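PDB 3GD5: ornithine carbamoyltransferase from Gloeobacter violaceus, which probably catalyses the reversible transfer of the carbamoyl group from carbamoyl phosphate to ornithine, giving citrulline and phosphate in arginine biosynthesis. Local coordinates for residues Ala226-Thr231 / Glu266-His271; His271-His276 / Ser291-Glu296. All blocks are in the same frame, centred on the assembly; numbering follows the deposited sequence.

Interaction 1: Ala226-Thr231 / Glu266-His271; sequences AHILYT and EAIVLH
Strands 228-231 and 268-271 are neighbours in the five-stranded parallel sheet of the Asp/Orn-binding domain, a Rossmann-like fold, and they run side by side with Ile228 level with Ile268, Leu229 with Val269 and Tyr230 with Leu270. Their axes approach to 4.6 Å and cross at -19°, close to parallel. Ile268 N donates to His227 O at 2.7 Å, coming from above the carbonyl plane, whereas Leu229 N meets Ile268 O (2.8 Å) and Leu270 N meets Leu229 O (2.9 Å) nearly head-on to the carbonyl. The pairing slackens at Thr231 N to Leu270 O, 3.2 Å. On the face carrying Ile228, Tyr230 and Leu270, the CG2 branch of Ile228 reaches Leu270 CG at 3.9 Å. With CG anti to the backbone N (chi1 -161°), the Tyr230 ring swings across its neighbour: CD2 rests on Leu270 CB at 3.5 Å, and Leu270 O sits over one ring face near the rim. The Tyr230 hydroxyl is hydrogen-bonded to Asp144 of helix 138-152, which holds the far end of the ring while Leu270 packs against its near side. A phenylalanine here would remove that hydroxyl and is likely to leave the Asp144 carboxylate without this partner. At the C-terminal end of the pair, Thr231 O lies over one face of the His271 imidazole, while Thr231 OG1 bonds Val163 O on strand 159-163. At the other end Glu266 OE1 comes to the edge of the His227 ring, in its plane, 3.5 Å from ND1, with carboxylate and ring turned 59° apart. Strand 228-231 is sandwiched between strands 159-163 and 268-271, the latter outermost within the chain; helix 138-152 covers the Ile228, Ile268 and Tyr230 side, and helix 293-312 packs against Tyr230 and Leu270 through Glu296.

Interaction 2: His271-His276 / Ser291-Glu296; sequences HCLPAH and SRIWDE
His271 and Ile293 bring their CA atoms within 5.6 Å of each other where the chain leaves strand 268-271 and passes the first turn of helix 293-312, before Leu273, with a positive phi of 73°, leads into the cis peptide bond to Pro274. Glu296, extended with CG anti to its own N (chi1 174°), reaches back to the loop, and the syn lone pair of OE2 takes His271 N at 2.9 Å. That same OE2 lies 3.0 Å from His271 O, another acceptor, and Asp144 is close to OE1; the nearby Asp144 carboxylate, and the second acceptor at OE2, would probably raise the pKa of one of the two acids. A water donates to both His271 O and Ile293 O, tying loop to helix. Ile293 fills the middle: its CD1 touches His271 CB at 3.5 Å and its CG2 meets Leu273 CD2 at 3.8 Å. Leu273 CD1 also approaches Trp294 CZ3, the two side chains crossing at about a right angle. The His271 imidazole is held by a bent hydrogen bond from NE2 to Pro274 O (3.0 Å), with Ala275 CB over one face. Cys272 and Leu273 probably belong to the carbamoyl phosphate site, as in related enzymes. Helix 138-152 meets Cys272 and Glu296 through Gln140, helix 283-287 packs on Ile293 and Trp294 through Met286, and Asp295 forms a salt bridge to Arg102 of a neighbouring subunit.

How the interactions relate
Interaction 1 comes first along the chain and interaction 2 follows, both inside the Asp/Orn-binding domain, with centres 11 Å apart. They share His271: strand 268-271 ends there and the loop 271-276 begins. Helix 293-312 then returns beside strand 268-271, outermost in this sheet within the chain, where Val269 O and Arg292 N, 3.1 Å apart, probably form a hydrogen bond. Tyr230 OH packs against Cys272 CB. The end of the sheet, the loop and the start of the helix are thus packed together, which places Cys272 and Leu273, residues that probably help bind carbamoyl phosphate, at the C-terminal end of the parallel strands, where Rossmann-like folds usually bind their ligands.

Interaction 1: Ala226-Thr231 / Glu266-His271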
loop_
_atom_site.group_PDB
_atom_site.type_symbol
_atom_site.label_atom_id
_atom_site.label_comp_id
_atom_site.label_asym_id
_atom_site.label_seq_id
_atom_site.Cartn_x
_atom_site.Cartn_y
_atom_site.Cartn_z
ATOM N N ALA A 226 8.052 40.136 26.690
ATOM C CA ALA A 226 6.830 39.404 26.368
ATOM C C ALA A 226 6.282 38.700 27.599
ATOM O O ALA A 226 7.042 38.241 28.448
ATOM C CB ALA A 226 7.107 38.388 25.264
ATOM N N HIS A 227 4.958 38.624 27.697
ATOM C CA HIS A 227 4.304 37.953 28.823
ATOM C C HIS A 227 3.983 36.528 28.392
ATOM O O HIS A 227 3.632 35.679 29.209
ATOM C CB HIS A 227 2.998 38.661 29.174
ATOM C CG HIS A 227 3.152 40.130 29.393
ATOM N ND1 HIS A 227 3.515 40.670 30.608
ATOM C CD2 HIS A 227 3.019 41.174 28.540
ATOM C CE1 HIS A 227 3.600 41.983 30.495
ATOM N NE2 HIS A 227 3.304 42.314 29.251
ATOM N N ILE A 228 4.111 36.281 27.092
ATOM C CA ILE A 228 3.803 34.982 26.524
ATOM C C ILE A 228 4.748 34.630 25.382
ATOM O O ILE A 228 4.870 35.379 24.417
ATOM C CB ILE A 228 2.351 34.962 25.957
ATOM C CG1 ILE A 228 1.360 35.408 27.028
ATOM C CG2 ILE A 228 1.983 33.565 25.457
ATOM C CD1 ILE A 228 0.460 36.552 26.565
ATOM N N LEU A 229 5.435 33.501 25.507
ATOM C CA LEU A 229 6.303 33.025 24.434
ATOM C C LEU A 229 5.521 31.875 23.780
ATOM O O LEU A 229 5.099 30.935 24.450
ATOM C CB LEU A 229 7.642 32.536 24.985
ATOM C CG LEU A 229 8.528 33.634 25.581
ATOM C CD1 LEU A 229 9.844 33.027 26.029
ATOM C CD2 LEU A 229 8.776 34.730 24.543
ATOM N N TYR A 230 5.329 31.967 22.471
ATOM C CA TYR A 230 4.549 30.986 21.733
ATOM C C TYR A 230 5.343 30.364 20.601
ATOM O O TYR A 230 6.083 31.048 19.893
ATOM C CB TYR A 230 3.312 31.676 21.153
ATOM C CG TYR A 230 2.173 30.763 20.749
ATOM C CD1 TYR A 230 2.306 29.852 19.698
ATOM C CD2 TYR A 230 0.943 30.842 21.399
ATOM C CE1 TYR A 230 1.234 29.045 19.305
ATOM C CE2 TYR A 230 -0.127 30.046 21.019
ATOM C CZ TYR A 230 0.021 29.147 19.975
ATOM O OH TYR A 230 -1.046 28.334 19.635
ATOM N N THR A 231 5.194 29.058 20.431
ATOM C CA THR A 231 5.880 28.380 19.350
ATOM C C THR A 231 5.068 27.189 18.873
ATOM O O THR A 231 4.083 26.800 19.499
ATOM C CB THR A 231 7.288 27.921 19.756
ATOM O OG1 THR A 231 8.013 27.550 18.577
ATOM C CG2 THR A 231 7.219 26.741 20.707
ATOM N N GLU A 266 6.739 37.292 34.671
ATOM C CA GLU A 266 5.544 36.463 34.792
ATOM C C GLU A 266 5.224 35.836 33.437
ATOM O O GLU A 266 4.076 35.501 33.157
ATOM C CB GLU A 266 4.350 37.307 35.255
ATOM C CG GLU A 266 4.725 38.647 35.878
ATOM C CD GLU A 266 5.257 39.647 34.857
ATOM O OE1 GLU A 266 4.495 40.015 33.930
ATOM O OE2 GLU A 266 6.432 40.063 34.978
ATOM N N ALA A 267 6.244 35.679 32.601
ATOM C CA ALA A 267 6.058 35.111 31.274
ATOM C C ALA A 267 5.521 33.686 31.285
ATOM O O ALA A 267 5.938 32.839 32.084
ATOM C CB ALA A 267 7.366 35.164 30.492
ATOM N N ILE A 268 4.594 33.440 30.367
ATOM C CA ILE A 268 3.958 32.143 30.194
ATOM C C ILE A 268 4.419 31.559 28.857
ATOM O O ILE A 268 4.741 32.308 27.928
ATOM C CB ILE A 268 2.409 32.304 30.223
ATOM C CG1 ILE A 268 1.883 31.930 31.609
ATOM C CG2 ILE A 268 1.750 31.480 29.140
ATOM C CD1 ILE A 268 2.431 32.788 32.717
ATOM N N VAL A 269 4.474 30.230 28.772
ATOM C CA VAL A 269 4.889 29.552 27.543
ATOM C C VAL A 269 3.740 28.733 26.956
ATOM O O VAL A 269 3.182 27.861 27.625
ATOM C CB VAL A 269 6.086 28.600 27.787
ATOM C CG1 VAL A 269 6.441 27.871 26.496
ATOM C CG2 VAL A 269 7.289 29.388 28.285
ATOM N N LEU A 270 3.388 29.023 25.705
ATOM C CA LEU A 270 2.310 28.309 25.025
ATOM C C LEU A 270 2.814 27.544 23.812
ATOM O O LEU A 270 3.740 27.979 23.127
ATOM C CB LEU A 270 1.208 29.278 24.565
ATOM C CG LEU A 270 0.402 30.029 25.630
ATOM C CD1 LEU A 270 -0.749 30.780 24.976
ATOM C CD2 LEU A 270 -0.125 29.045 26.657
ATOM N N HIS A 271 2.204 26.390 23.561
ATOM C CA HIS A 271 2.546 25.565 22.405
ATOM C C HIS A 271 1.248 24.876 21.997
ATOM O O HIS A 271 0.624 24.198 22.804
ATOM C CB HIS A 271 3.626 24.533 22.771
ATOM C CG HIS A 271 4.162 23.777 21.594
ATOM N ND1 HIS A 271 5.513 23.638 21.349
ATOM C CD2 HIS A 271 3.529 23.099 20.605
ATOM C CE1 HIS A 271 5.688 22.904 20.265
ATOM N NE2 HIS A 271 4.501 22.562 19.795
#

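Interaction 2: His271-His276 / Ser291-Glu296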
loop_
_atom_site.group_PDB
_atom_site.type_symbol
_atom_site.label_atom_id
_atom_site.label_comp_id
_atom_site.label_asym_id
_atom_site.label_seq_id
_atom_site.Cartn_x
_atom_site.Cartn_y
_atom_site.Cartn_z
ATOM N N HIS A 271 2.204 26.390 23.561
ATOM C CA HIS A 271 2.546 25.565 22.405
ATOM C C HIS A 271 1.248 24.876 21.997
ATOM O O HIS A 271 0.624 24.198 22.804
ATOM C CB HIS A 271 3.626 24.533 22.771
ATOM C CG HIS A 271 4.162 23.777 21.594
ATOM N ND1 HIS A 271 5.513 23.638 21.349
ATOM C CD2 HIS A 271 3.529 23.099 20.605
ATOM C CE1 HIS A 271 5.688 22.904 20.265
ATOM N NE2 HIS A 271 4.501 22.562 19.795
ATOM N N CYS A 272 0.826 25.068 20.753
ATOM C CA CYS A 272 -0.418 24.462 20.277
ATOM C C CYS A 272 -0.399 22.926 20.144
ATOM O O CYS A 272 -1.457 22.316 20.040
ATOM C CB CYS A 272 -0.819 25.082 18.936
ATOM S SG CYS A 272 0.426 24.889 17.658
ATOM N N LEU A 273 0.796 22.325 20.140
ATOM C CA LEU A 273 0.999 20.867 20.035
ATOM C C LEU A 273 0.736 20.268 18.647
ATOM O O LEU A 273 0.011 20.850 17.843
ATOM C CB LEU A 273 0.145 20.136 21.078
ATOM C CG LEU A 273 0.447 20.470 22.546
ATOM C CD1 LEU A 273 -0.494 19.708 23.458
ATOM C CD2 LEU A 273 1.903 20.130 22.871
ATOM N N PRO A 274 1.335 19.098 18.341
ATOM C CA PRO A 274 2.230 18.310 19.196
ATOM C C PRO A 274 3.569 19.007 19.273
ATOM O O PRO A 274 3.844 19.899 18.475
ATOM C CB PRO A 274 2.318 16.966 18.464
ATOM C CG PRO A 274 2.232 17.375 17.028
ATOM C CD PRO A 274 1.109 18.403 17.057
ATOM N N ALA A 275 4.400 18.604 20.227
ATOM C CA ALA A 275 5.715 19.227 20.384
ATOM C C ALA A 275 6.878 18.289 20.059
ATOM O O ALA A 275 6.801 17.081 20.296
ATOM C CB ALA A 275 5.864 19.742 21.811
ATOM N N HIS A 276 7.954 18.851 19.518
ATOM C CA HIS A 276 9.148 18.076 19.216
ATOM C C HIS A 276 10.233 18.551 20.182
ATOM O O HIS A 276 10.983 19.483 19.866
ATOM C CB HIS A 276 9.623 18.302 17.775
ATOM C CG HIS A 276 8.610 17.942 16.733
ATOM N ND1 HIS A 276 7.715 16.905 16.887
ATOM C CD2 HIS A 276 8.347 18.488 15.522
ATOM C CE1 HIS A 276 6.938 16.834 15.819
ATOM N NE2 HIS A 276 7.302 17.784 14.977
ATOM N N SER A 291 5.069 26.838 31.817
ATOM C CA SER A 291 4.253 26.236 30.779
ATOM C C SER A 291 2.766 26.242 31.110
ATOM O O SER A 291 2.376 25.993 32.253
ATOM C CB SER A 291 4.700 24.794 30.550
ATOM O OG SER A 291 3.782 24.106 29.721
ATOM N N ARG A 292 1.941 26.527 30.104
ATOM C CA ARG A 292 0.488 26.512 30.276
ATOM C C ARG A 292 -0.116 25.658 29.162
ATOM O O ARG A 292 -1.328 25.663 28.929
ATOM C CB ARG A 292 -0.082 27.926 30.222
ATOM C CG ARG A 292 0.364 28.795 31.387
ATOM C CD ARG A 292 -0.162 28.270 32.702
ATOM N NE ARG A 292 0.322 29.073 33.817
ATOM C CZ ARG A 292 1.516 28.925 34.384
ATOM N NH1 ARG A 292 2.352 27.992 33.948
ATOM N NH2 ARG A 292 1.880 29.720 35.378
ATOM N N ILE A 293 0.757 24.908 28.497
ATOM C CA ILE A 293 0.394 24.028 27.389
ATOM C C ILE A 293 -0.802 23.101 27.627
ATOM O O ILE A 293 -1.678 22.986 26.761
ATOM C CB ILE A 293 1.614 23.185 26.979
ATOM C CG1 ILE A 293 2.676 24.105 26.375
ATOM C CG2 ILE A 293 1.214 22.102 25.986
ATOM C CD1 ILE A 293 3.994 23.415 26.120
ATOM N N TRP A 294 -0.841 22.445 28.787
ATOM C CA TRP A 294 -1.929 21.526 29.106
ATOM C C TRP A 294 -3.239 22.286 29.318
ATOM O O TRP A 294 -4.296 21.833 28.864
ATOM C CB TRP A 294 -1.565 20.665 30.329
ATOM C CG TRP A 294 -0.218 19.968 30.161
ATOM C CD1 TRP A 294 0.810 19.958 31.057
ATOM C CD2 TRP A 294 0.265 19.274 28.993
ATOM N NE1 TRP A 294 1.904 19.316 30.521
ATOM C CE2 TRP A 294 1.597 18.886 29.259
ATOM C CE3 TRP A 294 -0.297 18.949 27.750
ATOM C CZ2 TRP A 294 2.383 18.189 28.327
ATOM C CZ3 TRP A 294 0.484 18.256 26.820
ATOM C CH2 TRP A 294 1.813 17.885 27.118
ATOM N N ASP A 295 -3.181 23.440 29.985
ATOM C CA ASP A 295 -4.390 24.248 30.181
ATOM C C ASP A 295 -4.840 24.773 28.813
ATOM O O ASP A 295 -6.029 24.815 28.494
ATOM C CB ASP A 295 -4.120 25.442 31.115
ATOM C CG ASP A 295 -3.811 25.019 32.548
ATOM O OD1 ASP A 295 -4.329 23.978 32.999
ATOM O OD2 ASP A 295 -3.063 25.741 33.235
ATOM N N GLU A 296 -3.867 25.168 28.004
ATOM C CA GLU A 296 -4.128 25.681 26.666
ATOM C C GLU A 296 -4.834 24.625 25.811
ATOM O O GLU A 296 -5.734 24.944 25.040
ATOM C CB GLU A 296 -2.802 26.087 26.024
ATOM C CG GLU A 296 -2.879 26.507 24.572
ATOM C CD GLU A 296 -1.499 26.625 23.946
ATOM O OE1 GLU A 296 -1.404 27.079 22.788
ATOM O OE2 GLU A 296 -0.507 26.258 24.615
HETATM O O HOH W 1 -1.679 23.409 23.939
#